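Aminoglycoside phosphotransferase (Streptomyces rimosus, PDB 6FUC) probably transfers a phosphate from ATP to the 3''-hydroxyl of streptomycin, an aminoglycoside kinase reaction that confers resistance to the antibiotic. Local coordinates at residues A[151-156]-A[265-269]; A[38-44]-A[83-89]; A[129-133]-A[175-179]. All blocks are in the same frame, centred on the assembly; numbering follows the deposited sequence.

Contact 1. Residues A[151-156]-A[265-269]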
ATOM      1  N   PHE A 151       5.388   5.058 -12.619  1.00 19.05           N
ATOM      2  CA  PHE A 151       4.567   5.291 -11.393  1.00 18.83           C
ATOM      3  C   PHE A 151       4.069   6.685 -11.341  1.00 16.95           C
ATOM      4  O   PHE A 151       3.202   6.971 -10.518  1.00 16.58           O
ATOM      5  CB  PHE A 151       5.376   4.986 -10.132  1.00 18.25           C
ATOM      6  CG  PHE A 151       5.888   3.561 -10.012  1.00 20.48           C
ATOM      7  CD1 PHE A 151       5.427   2.551 -10.808  1.00 22.17           C
ATOM      8  CD2 PHE A 151       6.834   3.277  -9.011  1.00 21.58           C
ATOM      9  CE1 PHE A 151       5.936   1.262 -10.660  1.00 29.57           C
ATOM     10  CE2 PHE A 151       7.373   2.029  -8.886  1.00 24.28           C
ATOM     11  CZ  PHE A 151       6.895   1.007  -9.679  1.00 24.56           C
ATOM     12  N   LEU A 152       4.637   7.588 -12.110  1.00 16.95           N
ATOM     13  CA  LEU A 152       4.253   8.983 -12.050  1.00 16.60           C
ATOM     14  C   LEU A 152       2.930   9.200 -12.775  1.00 17.26           C
ATOM     15  O   LEU A 152       2.603   8.476 -13.724  1.00 21.26           O
ATOM     16  CB  LEU A 152       5.332   9.835 -12.678  1.00 16.49           C
ATOM     17  CG  LEU A 152       6.651   9.928 -11.949  1.00 15.68           C
ATOM     18  CD1 LEU A 152       7.715  10.550 -12.847  1.00 16.48           C
ATOM     19  CD2 LEU A 152       6.486  10.724 -10.669  1.00 17.75           C
ATOM     20  N   PRO A 153       2.214  10.261 -12.444  1.00 17.94           N
ATOM     21  CA  PRO A 153       1.104  10.699 -13.290  1.00 20.24           C
ATOM     22  C   PRO A 153       1.570  10.903 -14.721  1.00 23.73           C
ATOM     23  O   PRO A 153       2.681  11.390 -14.934  1.00 19.93           O
ATOM     24  CB  PRO A 153       0.728  12.045 -12.676  1.00 21.19           C
ATOM     25  CG  PRO A 153       1.207  11.973 -11.302  1.00 19.83           C
ATOM     26  CD  PRO A 153       2.429  11.169 -11.290  1.00 17.67           C
ATOM     27  N   GLU A 154       0.703  10.568 -15.669  1.00 23.64           N
ATOM     28  CA  GLU A 154       1.097  10.639 -17.069  1.00 26.99           C
ATOM     29  C   GLU A 154       1.789  11.969 -17.445  1.00 25.19           C
ATOM     30  O   GLU A 154       2.776  11.986 -18.179  1.00 27.48           O
ATOM     31  CB  GLU A 154      -0.143  10.401 -17.940  1.00 30.35           C
ATOM     32  CG  GLU A 154       0.211   9.966 -19.351  1.00 37.49           C
ATOM     33  N   GLU A 155       1.236  13.078 -16.985  1.00 25.77           N
ATOM     34  CA  GLU A 155       1.736  14.403 -17.356  1.00 25.67           C
ATOM     35  C   GLU A 155       3.121  14.752 -16.776  1.00 22.10           C
ATOM     36  O   GLU A 155       3.729  15.744 -17.169  1.00 23.99           O
ATOM     37  CB  GLU A 155       0.667  15.468 -17.024  1.00 26.80           C
ATOM     38  CG  GLU A 155       0.421  15.760 -15.546  1.00 26.69           C
ATOM     39  CD  GLU A 155      -0.509  14.791 -14.798  1.00 30.24           C
ATOM     40  OE1 GLU A 155      -0.919  13.714 -15.353  1.00 29.55           O
ATOM     41  OE2 GLU A 155      -0.839  15.143 -13.637  1.00 31.32           O
ATOM     42  N   GLN A 156       3.593  13.954 -15.806  1.00 19.34           N
ATOM     43  CA  GLN A 156       4.875  14.153 -15.144  1.00 18.26           C
ATOM     44  C   GLN A 156       5.969  13.241 -15.655  1.00 18.04           C
ATOM     45  O   GLN A 156       7.109  13.390 -15.236  1.00 18.19           O
ATOM     46  CB  GLN A 156       4.704  13.934 -13.635  1.00 16.73           C
ATOM     47  CG  GLN A 156       3.848  14.990 -12.977  1.00 17.63           C
ATOM     48  CD  GLN A 156       3.796  14.853 -11.477  1.00 14.72           C
ATOM     49  OE1 GLN A 156       4.363  13.949 -10.894  1.00 15.67           O
ATOM     50  NE2 GLN A 156       3.107  15.723 -10.872  1.00 17.30           N
ATOM     51  N   HIS A 265       1.200  13.137  -5.652  1.00  9.24           N
ATOM     52  CA  HIS A 265       2.426  13.473  -6.333  1.00  9.74           C
ATOM     53  C   HIS A 265       3.716  13.052  -5.580  1.00  9.64           C
ATOM     54  O   HIS A 265       4.721  12.732  -6.222  1.00 10.54           O
ATOM     55  CB  HIS A 265       2.468  14.958  -6.628  1.00 10.04           C
ATOM     56  CG  HIS A 265       1.477  15.336  -7.679  1.00 11.75           C
ATOM     57  ND1 HIS A 265       1.285  16.647  -8.064  1.00 15.72           N
ATOM     58  CD2 HIS A 265       0.612  14.587  -8.420  1.00 13.84           C
ATOM     59  CE1 HIS A 265       0.343  16.673  -9.003  1.00 18.49           C
ATOM     60  NE2 HIS A 265      -0.086  15.440  -9.233  1.00 17.16           N
ATOM     61  N   LEU A 266       3.615  13.008  -4.255  1.00  8.91           N
ATOM     62  CA  LEU A 266       4.770  12.564  -3.472  1.00  8.69           C
ATOM     63  C   LEU A 266       4.980  11.063  -3.654  1.00  8.69           C
ATOM     64  O   LEU A 266       6.129  10.574  -3.752  1.00  9.17           O
ATOM     65  CB  LEU A 266       4.552  12.895  -1.995  1.00  9.17           C
ATOM     66  CG  LEU A 266       5.648  12.420  -1.054  1.00 10.73           C
ATOM     67  CD1 LEU A 266       7.022  12.999  -1.372  1.00 12.98           C
ATOM     68  CD2 LEU A 266       5.229  12.716   0.386  1.00 12.24           C
ATOM     69  N   ASP A 267       3.900  10.281  -3.605  1.00  9.04           N
ATOM     70  CA  ASP A 267       4.009   8.833  -3.449  1.00  9.15           C
ATOM     71  C   ASP A 267       4.948   8.229  -4.458  1.00  9.09           C
ATOM     72  O   ASP A 267       5.820   7.407  -4.065  1.00  9.36           O
ATOM     73  CB  ASP A 267       2.608   8.198  -3.461  1.00 11.11           C
ATOM     74  CG  ASP A 267       2.682   6.758  -2.980  1.00 12.86           C
ATOM     75  OD1 ASP A 267       2.632   6.605  -1.690  1.00 13.99           O
ATOM     76  OD2 ASP A 267       2.846   5.866  -3.811  1.00 13.02           O
ATOM     77  N   PRO A 268       4.838   8.491  -5.768  1.00  9.47           N
ATOM     78  CA  PRO A 268       5.703   7.784  -6.687  1.00 10.40           C
ATOM     79  C   PRO A 268       7.174   8.050  -6.523  1.00 10.59           C
ATOM     80  O   PRO A 268       8.020   7.256  -6.936  1.00 12.77           O
ATOM     81  CB  PRO A 268       5.217   8.210  -8.072  1.00 12.62           C
ATOM     82  CG  PRO A 268       4.446   9.394  -7.850  1.00 15.25           C
ATOM     83  CD  PRO A 268       3.871   9.359  -6.470  1.00 11.04           C
ATOM     84  N   LEU A 269       7.529   9.183  -5.938  1.00  9.99           N
ATOM     85  CA  LEU A 269       8.903   9.569  -5.688  1.00  9.99           C
ATOM     86  C   LEU A 269       9.558   8.762  -4.553  1.00 10.11           C
ATOM     87  O   LEU A 269      10.733   8.860  -4.345  1.00 11.01           O
ATOM     88  CB  LEU A 269       8.997  11.084  -5.415  1.00 10.54           C
ATOM     89  CG  LEU A 269       8.412  11.953  -6.487  1.00 11.35           C
ATOM     90  CD1 LEU A 269       8.476  13.394  -6.017  1.00 12.79           C
ATOM     91  CD2 LEU A 269       9.079  11.783  -7.813  1.00 13.51           C
TER
HETATM   92  O   HOH W   1      -1.743  14.089 -11.173  1.00 26.96           O
HETATM   93  O   HOH W   2       5.549  14.277  -8.431  1.00 12.96           O
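Pro268 packs its ring against Phe151 and Leu152 where the C-terminal end of the chain, from the last part of helix 257-266 on, meets the loop between helices 131-143 and 161-168 in the helical lobe of this kinase-like fold. CB of Pro268 lies 3.4 Å from the carbonyl O of Phe151, while its CG meets Leu152 CD2 at 3.7 Å, the two side chains crossing at about a right angle. The same methyl, CD2 of Leu152, also reaches CD2 of Leu269 at 4.0 Å, and Leu152 also touches Leu164 of helix 161-168. Phe151 contributes its CB and backbone; its ring takes no part across the contact, and the side chain touches Trp271. The second half of the contact is built on His265. Gln156 has CG anti to its carbonyl carbon (chi1 -67°) and an extended chain beyond, which carries NE2 over the centre of the imidazole, 3.4 Å above the ring plane; the amide is turned 64° from that plane. Pro153 CG approaches CD2 of the ring obliquely at 3.9 Å. Two waters complete the polar joint. One donates both to Gln156 OE1 and to the backbone O of His265. The other lies in the imidazole plane at its edge, 2.9 Å from His265 NE2, and donates to Glu155 OE2 at 2.8 Å.

Contact 2. Residues A[38-44]-A[83-89]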
ATOM      1  N   GLY A  38      -2.739 -21.894  -3.398  1.00 21.97           N
ATOM      2  CA  GLY A  38      -3.207 -20.505  -3.330  1.00 19.51           C
ATOM      3  C   GLY A  38      -3.385 -19.927  -1.940  1.00 16.62           C
ATOM      4  O   GLY A  38      -3.791 -18.780  -1.842  1.00 18.36           O
ATOM      5  N   SER A  39      -3.145 -20.720  -0.898  1.00 16.45           N
ATOM      6  CA  SER A  39      -3.494 -20.347   0.446  1.00 15.91           C
ATOM      7  C   SER A  39      -2.441 -19.584   1.213  1.00 13.31           C
ATOM      8  O   SER A  39      -2.728 -19.039   2.283  1.00 12.71           O
ATOM      9  CB  SER A  39      -3.866 -21.573   1.258  1.00 20.82           C
ATOM     10  OG  SER A  39      -2.746 -22.390   1.528  1.00 22.69           O
ATOM     11  N   ARG A  40      -1.208 -19.565   0.705  1.00 12.33           N
ATOM     12  CA  ARG A  40      -0.118 -18.870   1.372  1.00 12.30           C
ATOM     13  C   ARG A  40       0.653 -18.042   0.370  1.00 11.46           C
ATOM     14  O   ARG A  40       0.781 -18.426  -0.817  1.00 13.01           O
ATOM     15  CB  ARG A  40       0.846 -19.870   2.054  1.00 14.50           C
ATOM     16  CG  ARG A  40       0.167 -20.723   3.110  1.00 16.57           C
ATOM     17  CD  ARG A  40       1.081 -21.678   3.892  1.00 16.80           C
ATOM     18  NE  ARG A  40       0.191 -22.489   4.840  0.50 17.72           N
ATOM     19  CZ  ARG A  40       0.459 -22.825   6.124  0.50 15.68           C
ATOM     20  NH1 ARG A  40       1.617 -22.533   6.674  0.50 18.69           N
ATOM     21  NH2 ARG A  40      -0.464 -23.421   6.870  0.50 15.85           N
ATOM     22  N   TYR A  41       1.126 -16.884   0.820  1.00 11.74           N
ATOM     23  CA  TYR A  41       2.002 -16.029   0.072  1.00 10.59           C
ATOM     24  C   TYR A  41       3.330 -15.921   0.784  1.00 10.59           C
ATOM     25  O   TYR A  41       3.418 -16.114   2.002  1.00 10.55           O
ATOM     26  CB  TYR A  41       1.408 -14.643  -0.098  1.00 14.72           C
ATOM     27  CG  TYR A  41       0.404 -14.462  -1.190  1.00 14.61           C
ATOM     28  CD1 TYR A  41      -0.876 -14.862  -1.003  1.00 16.54           C
ATOM     29  CD2 TYR A  41       0.782 -13.910  -2.412  1.00 19.41           C
ATOM     30  CE1 TYR A  41      -1.839 -14.687  -1.988  1.00 17.99           C
ATOM     31  CE2 TYR A  41      -0.167 -13.758  -3.459  1.00 20.96           C
ATOM     32  CZ  TYR A  41      -1.486 -14.142  -3.193  1.00 18.66           C
ATOM     33  OH  TYR A  41      -2.441 -13.910  -4.158  1.00 21.93           O
ATOM     34  N   ALA A  42       4.375 -15.578   0.029  1.00 10.83           N
ATOM     35  CA  ALA A  42       5.693 -15.322   0.620  1.00 11.62           C
ATOM     36  C   ALA A  42       6.328 -14.107  -0.052  1.00 11.83           C
ATOM     37  O   ALA A  42       6.318 -14.017  -1.295  1.00 17.91           O
ATOM     38  CB  ALA A  42       6.614 -16.478   0.565  1.00 13.81           C
ATOM     39  N   LYS A  43       6.910 -13.234   0.705  1.00 11.19           N
ATOM     40  CA  LYS A  43       7.672 -12.138   0.160  1.00 11.63           C
ATOM     41  C   LYS A  43       9.075 -12.308   0.608  1.00 11.02           C
ATOM     42  O   LYS A  43       9.328 -12.513   1.810  1.00 11.52           O
ATOM     43  CB  LYS A  43       7.104 -10.816   0.665  1.00 13.45           C
ATOM     44  CG  LYS A  43       7.741  -9.594   0.150  1.00 15.08           C
ATOM     45  CD  LYS A  43       6.895  -8.358   0.461  1.00 18.04           C
ATOM     46  CE  LYS A  43       7.766  -7.133   0.137  0.50 17.35           C
ATOM     47  NZ  LYS A  43       6.982  -5.915   0.510  0.50 18.75           N
ATOM     48  N   CYS A  44      10.017 -12.289  -0.340  1.00 11.75           N
ATOM     49  CA  CYS A  44      11.410 -12.460  -0.005  1.00 12.93           C
ATOM     50  C   CYS A  44      12.226 -11.300  -0.473  1.00 14.18           C
ATOM     51  O   CYS A  44      11.923 -10.714  -1.540  1.00 15.62           O
ATOM     52  CB  CYS A  44      11.987 -13.719  -0.645  1.00 14.72           C
ATOM     53  SG  CYS A  44      11.168 -15.263  -0.167  1.00 16.01           S
ATOM     54  N   ALA A  83      15.775 -12.813   3.513  1.00 13.13           N
ATOM     55  CA  ALA A  83      14.684 -13.204   4.427  1.00 11.40           C
ATOM     56  C   ALA A  83      13.419 -13.456   3.618  1.00 11.08           C
ATOM     57  O   ALA A  83      13.224 -12.918   2.504  1.00 12.79           O
ATOM     58  CB  ALA A  83      14.418 -12.157   5.512  1.00 12.20           C
ATOM     59  N   GLY A  84      12.566 -14.285   4.214  1.00 10.61           N
ATOM     60  CA  GLY A  84      11.234 -14.587   3.681  1.00 10.08           C
ATOM     61  C   GLY A  84      10.202 -14.438   4.731  1.00  9.00           C
ATOM     62  O   GLY A  84      10.344 -14.905   5.857  1.00  9.75           O
ATOM     63  N   LEU A  85       9.106 -13.775   4.337  1.00  8.67           N
ATOM     64  CA  LEU A  85       7.953 -13.540   5.185  1.00  8.07           C
ATOM     65  C   LEU A  85       6.776 -14.298   4.586  1.00  7.87           C
ATOM     66  O   LEU A  85       6.322 -13.961   3.481  1.00  9.58           O
ATOM     67  CB  LEU A  85       7.650 -12.044   5.243  1.00  8.22           C
ATOM     68  CG  LEU A  85       6.388 -11.617   5.902  1.00  8.99           C
ATOM     69  CD1 LEU A  85       6.283 -12.128   7.314  1.00  8.71           C
ATOM     70  CD2 LEU A  85       6.201 -10.098   5.847  1.00 10.24           C
ATOM     71  N   LEU A  86       6.303 -15.319   5.292  1.00  7.75           N
ATOM     72  CA  LEU A  86       5.208 -16.163   4.798  1.00  8.13           C
ATOM     73  C   LEU A  86       3.928 -15.717   5.487  1.00  8.36           C
ATOM     74  O   LEU A  86       3.895 -15.592   6.715  1.00  8.97           O
ATOM     75  CB  LEU A  86       5.486 -17.644   5.082  1.00  8.09           C
ATOM     76  CG  LEU A  86       6.550 -18.329   4.275  1.00  9.86           C
ATOM     77  CD1 LEU A  86       7.934 -17.803   4.503  1.00 11.32           C
ATOM     78  CD2 LEU A  86       6.530 -19.814   4.531  1.00 11.11           C
ATOM     79  N   THR A  87       2.854 -15.447   4.701  1.00  8.84           N
ATOM     80  CA  THR A  87       1.603 -14.993   5.217  1.00  8.97           C
ATOM     81  C   THR A  87       0.425 -15.773   4.614  1.00  8.81           C
ATOM     82  O   THR A  87       0.522 -16.360   3.544  1.00 10.64           O
ATOM     83  CB  THR A  87       1.415 -13.473   4.935  1.00 10.18           C
ATOM     84  OG1 THR A  87       1.587 -13.231   3.520  1.00 11.66           O
ATOM     85  CG2 THR A  87       2.398 -12.595   5.752  1.00 11.14           C
ATOM     86  N   SER A  88      -0.691 -15.733   5.338  1.00  8.97           N
ATOM     87  CA  SER A  88      -1.923 -16.327   4.820  1.00  9.08           C
ATOM     88  C   SER A  88      -2.484 -15.433   3.681  1.00  9.44           C
ATOM     89  O   SER A  88      -2.481 -14.212   3.743  1.00 10.35           O
ATOM     90  CB  SER A  88      -2.918 -16.531   5.927  1.00  9.84           C
ATOM     91  OG  SER A  88      -3.230 -15.303   6.555  1.00 10.35           O
ATOM     92  N   THR A  89      -3.078 -16.098   2.679  1.00 10.13           N
ATOM     93  CA  THR A  89      -3.857 -15.394   1.692  1.00 10.27           C
ATOM     94  C   THR A  89      -5.057 -14.750   2.306  1.00  8.94           C
ATOM     95  O   THR A  89      -5.768 -15.381   3.094  1.00 10.72           O
ATOM     96  CB  THR A  89      -4.306 -16.375   0.600  1.00 12.53           C
ATOM     97  OG1 THR A  89      -3.112 -16.868   0.011  1.00 13.61           O
ATOM     98  CG2 THR A  89      -5.227 -15.769  -0.429  1.00 13.20           C
TER
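Strands 40-44 and 83-88 run antiparallel at 159°, 4.6 Å apart at closest approach, with Tyr41-Thr87 and Lys43-Leu85 as hydrogen-bonded pairs and Arg40-Ser88, Ala42-Leu86 and Cys44-Gly84 as non-hydrogen-bonded ones. Each hydrogen-bonded pair makes two bonds, among them Tyr41 N to Thr87 O at 2.8 Å, and CA-H...O contacts such as Ala42 CA to Leu85 O fill the steps between. Ala42, Cys44 and Leu86 share one face, where Ala42 CB touches Leu86 CG at 4.1 Å and Cys44 SG lies 3.9 Å from Gly84 CA; helix 4-12 covers this face through Leu11. These are neighbouring strands of the five-stranded antiparallel sheet of the kinase-like N-terminal lobe. On the other face stand Tyr41, Lys43, Leu85 and Thr87. There Lys43, extended throughout, carries NZ to a salt bridge with Glu56 of helix 50-63, an arrangement consistent with the lysine-glutamate pair of protein kinases, and Leu85 packs on Leu53 of that helix. Beyond the last pair, Thr89 grips the turn before strand 40-44. Its N bonds to Ser39 O, and OG1, placed anti to the carbonyl carbon (chi1 -62°), donates to Gly38 O at 2.7 Å. This same OG1 sits at the edge of the Tyr41 ring, near its plane, 3.2 Å from CD1.

Contact 3. Residues A[129-133]-A[175-179]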
ATOM      1  N   ARG A 129       4.461   6.383   9.234  1.00  7.33           N
ATOM      2  CA  ARG A 129       4.893   6.688   7.843  1.00  8.05           C
ATOM      3  C   ARG A 129       4.603   8.172   7.617  1.00  6.89           C
ATOM      4  O   ARG A 129       3.985   8.593   6.658  1.00  7.26           O
ATOM      5  CB  ARG A 129       4.229   5.799   6.784  1.00  9.14           C
ATOM      6  CG  ARG A 129       2.738   5.833   6.725  1.00  9.28           C
ATOM      7  CD  ARG A 129       2.236   5.825   5.309  1.00  9.13           C
ATOM      8  NE  ARG A 129       2.641   7.093   4.654  1.00  8.84           N
ATOM      9  CZ  ARG A 129       2.513   7.362   3.359  1.00  8.82           C
ATOM     10  NH1 ARG A 129       2.077   6.491   2.458  1.00 10.70           N
ATOM     11  NH2 ARG A 129       2.748   8.606   2.965  1.00 10.11           N
ATOM     12  N   GLU A 130       5.067   8.990   8.567  1.00  7.51           N
ATOM     13  CA  GLU A 130       4.774  10.385   8.595  1.00  8.35           C
ATOM     14  C   GLU A 130       5.583  11.122   7.527  1.00  8.14           C
ATOM     15  O   GLU A 130       6.542  10.584   6.948  1.00  8.61           O
ATOM     16  CB  GLU A 130       4.946  10.977  10.003  1.00  8.92           C
ATOM     17  CG  GLU A 130       3.868  10.528  10.964  1.00  9.69           C
ATOM     18  CD  GLU A 130       4.225  10.619  12.393  1.00 11.29           C
ATOM     19  OE1 GLU A 130       5.475  10.621  12.735  1.00 13.78           O
ATOM     20  OE2 GLU A 130       3.301  10.652  13.241  1.00 13.85           O
ATOM     21  N   LEU A 131       5.179  12.374   7.289  1.00  8.63           N
ATOM     22  CA  LEU A 131       5.689  13.047   6.113  1.00  9.54           C
ATOM     23  C   LEU A 131       7.188  13.255   6.189  1.00  9.63           C
ATOM     24  O   LEU A 131       7.863  13.243   5.164  1.00 10.46           O
ATOM     25  CB  LEU A 131       4.927  14.372   5.967  1.00 10.54           C
ATOM     26  CG  LEU A 131       5.334  15.210   4.785  1.00 10.33           C
ATOM     27  CD1 LEU A 131       5.290  14.455   3.484  1.00 10.50           C
ATOM     28  CD2 LEU A 131       4.430  16.406   4.747  1.00 11.32           C
ATOM     29  N   GLY A 132       7.736  13.535   7.365  1.00 10.59           N
ATOM     30  CA  GLY A 132       9.183  13.740   7.405  1.00 11.21           C
ATOM     31  C   GLY A 132       9.957  12.537   6.950  1.00 10.21           C
ATOM     32  O   GLY A 132      10.960  12.649   6.212  1.00 12.10           O
ATOM     33  N   GLU A 133       9.521  11.332   7.341  1.00 10.41           N
ATOM     34  CA  GLU A 133      10.128  10.102   6.847  1.00 11.60           C
ATOM     35  C   GLU A 133       9.925   9.904   5.345  1.00 10.57           C
ATOM     36  O   GLU A 133      10.843   9.513   4.625  1.00 11.52           O
ATOM     37  CB  GLU A 133       9.544   8.888   7.560  1.00 14.20           C
ATOM     38  CG  GLU A 133      10.005   7.533   6.984  1.00 14.35           C
ATOM     39  CD  GLU A 133       9.506   6.344   7.753  1.00 14.90           C
ATOM     40  OE1 GLU A 133       8.898   6.502   8.830  1.00 13.66           O
ATOM     41  OE2 GLU A 133       9.885   5.232   7.299  1.00 23.28           O
ATOM     42  N   ARG A 175       2.054  20.952   5.096  1.00  7.40           N
ATOM     43  CA  ARG A 175       1.482  19.597   5.103  1.00  7.27           C
ATOM     44  C   ARG A 175       1.773  18.919   6.454  1.00  6.90           C
ATOM     45  O   ARG A 175       0.927  18.153   6.946  1.00  7.53           O
ATOM     46  CB  ARG A 175       1.997  18.824   3.929  1.00  7.75           C
ATOM     47  CG  ARG A 175       1.604  19.413   2.592  1.00  8.59           C
ATOM     48  CD  ARG A 175       0.146  19.220   2.219  1.00 12.67           C
ATOM     49  NE  ARG A 175      -0.089  20.080   0.984  1.00 15.28           N
ATOM     50  CZ  ARG A 175      -0.575  21.270   1.006  0.50 11.78           C
ATOM     51  NH1 ARG A 175      -1.035  21.762   2.137  0.50 12.00           N
ATOM     52  NH2 ARG A 175      -0.580  21.951  -0.131  0.50 14.90           N
ATOM     53  N   LEU A 176       2.917  19.191   7.075  1.00  6.66           N
ATOM     54  CA  LEU A 176       3.170  18.682   8.400  1.00  7.51           C
ATOM     55  C   LEU A 176       2.146  19.195   9.413  1.00  7.96           C
ATOM     56  O   LEU A 176       1.719  18.473  10.306  1.00  8.96           O
ATOM     57  CB  LEU A 176       4.570  19.027   8.904  1.00  7.79           C
ATOM     58  CG  LEU A 176       5.687  18.173   8.319  1.00  8.50           C
ATOM     59  CD1 LEU A 176       7.056  18.888   8.505  1.00  9.64           C
ATOM     60  CD2 LEU A 176       5.771  16.797   8.923  1.00  9.38           C
ATOM     61  N   ALA A 177       1.754  20.468   9.303  1.00  8.22           N
ATOM     62  CA  ALA A 177       0.762  20.993  10.210  1.00  9.05           C
ATOM     63  C   ALA A 177      -0.572  20.293  10.019  1.00  9.03           C
ATOM     64  O   ALA A 177      -1.275  19.989  11.014  1.00 10.53           O
ATOM     65  CB  ALA A 177       0.653  22.484  10.030  1.00 10.86           C
ATOM     66  N   GLN A 178      -0.934  20.043   8.759  1.00  8.27           N
ATOM     67  CA  GLN A 178      -2.221  19.310   8.500  1.00  8.28           C
ATOM     68  C   GLN A 178      -2.154  17.894   9.047  1.00  8.18           C
ATOM     69  O   GLN A 178      -3.127  17.384   9.588  1.00  9.75           O
ATOM     70  CB  GLN A 178      -2.540  19.354   7.020  1.00  8.59           C
ATOM     71  CG  GLN A 178      -2.883  20.760   6.554  1.00 10.01           C
ATOM     72  CD  GLN A 178      -3.006  20.841   5.058  1.00 12.03           C
ATOM     73  OE1 GLN A 178      -2.139  20.363   4.341  1.00 14.08           O
ATOM     74  NE2 GLN A 178      -4.008  21.505   4.600  1.00 15.85           N
ATOM     75  N   GLU A 179      -1.015  17.230   8.848  1.00  7.62           N
ATOM     76  CA  GLU A 179      -0.813  15.873   9.352  1.00  8.47           C
ATOM     77  C   GLU A 179      -0.931  15.885  10.879  1.00  9.56           C
ATOM     78  O   GLU A 179      -1.607  15.013  11.418  1.00 12.25           O
ATOM     79  CB  GLU A 179       0.601  15.397   8.963  1.00  8.15           C
ATOM     80  CG  GLU A 179       0.986  14.057   9.590  1.00  9.55           C
ATOM     81  CD  GLU A 179       2.459  13.756   9.296  1.00  8.36           C
ATOM     82  OE1 GLU A 179       3.342  14.335   9.946  1.00 10.64           O
ATOM     83  OE2 GLU A 179       2.716  12.956   8.434  1.00 10.98           O
TER
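Glu179 reaches from helix 172-181 to the start of helix 131-143 and accepts a hydrogen bond from the backbone N of Leu131, with OE2 2.8 Å away. The bond is bent, 144° at the hydrogen, and uses the syn lone pair of the carboxylate. The Glu179 side chain is extended, with chi1 at 173° turning CG from the backbone N, and this brings its carboxylate to the helix start, where OE2 also lies 3.3 Å from Glu130 CA. Around this bond the packing is close. Glu130, at the N-cap position, crosses Glu179 at about a right angle, its CB 3.4 Å from Glu179 OE2, but its own carboxylate turns to a salt bridge with Arg215. Leu131 points at the second helix, its CD2 pressing on Arg175 CB at 3.5 Å, while on the same leucine CB meets Leu176 CD2 at 3.9 Å. Phe262 of helix 257-266 touches both Leu131 and Arg175, so three helices of the C-terminal lobe join here. The outer side is looser: exposed Gly132 brings only its backbone, with N 4.1 Å from Leu176 CD2, and Leu176 itself is partly exposed. The Glu179 carboxylate thus meets an N-H of the first turn of helix 131-143, where the helix dipole would favour its negative charge, and Arg215 probably offsets the charge of the neighbouring Glu130.

How the contacts relate
Contact 2 comes first along the chain and lies in the five-stranded sheet of the N-terminal lobe; contacts 1 and 3 follow in the helical lobe, on the opposite side of the chain's centre. The centre of contact 2 is about 29 Å from that of contact 1 and about 31 Å from that of contact 3, and it touches neither. Contacts 1 and 3, with centres about 19 Å apart, alternate along the sequence and meet directly: Leu266 CD2 lies 3.6 Å from Leu131 CD1. Helix 257-266 therefore ties the two together, joining the C-terminal end to helices 131-143 and 172-181. Contact 2 thus belongs to the lobe that probably binds the nucleotide, and contacts 1 and 3 to the helical lobe.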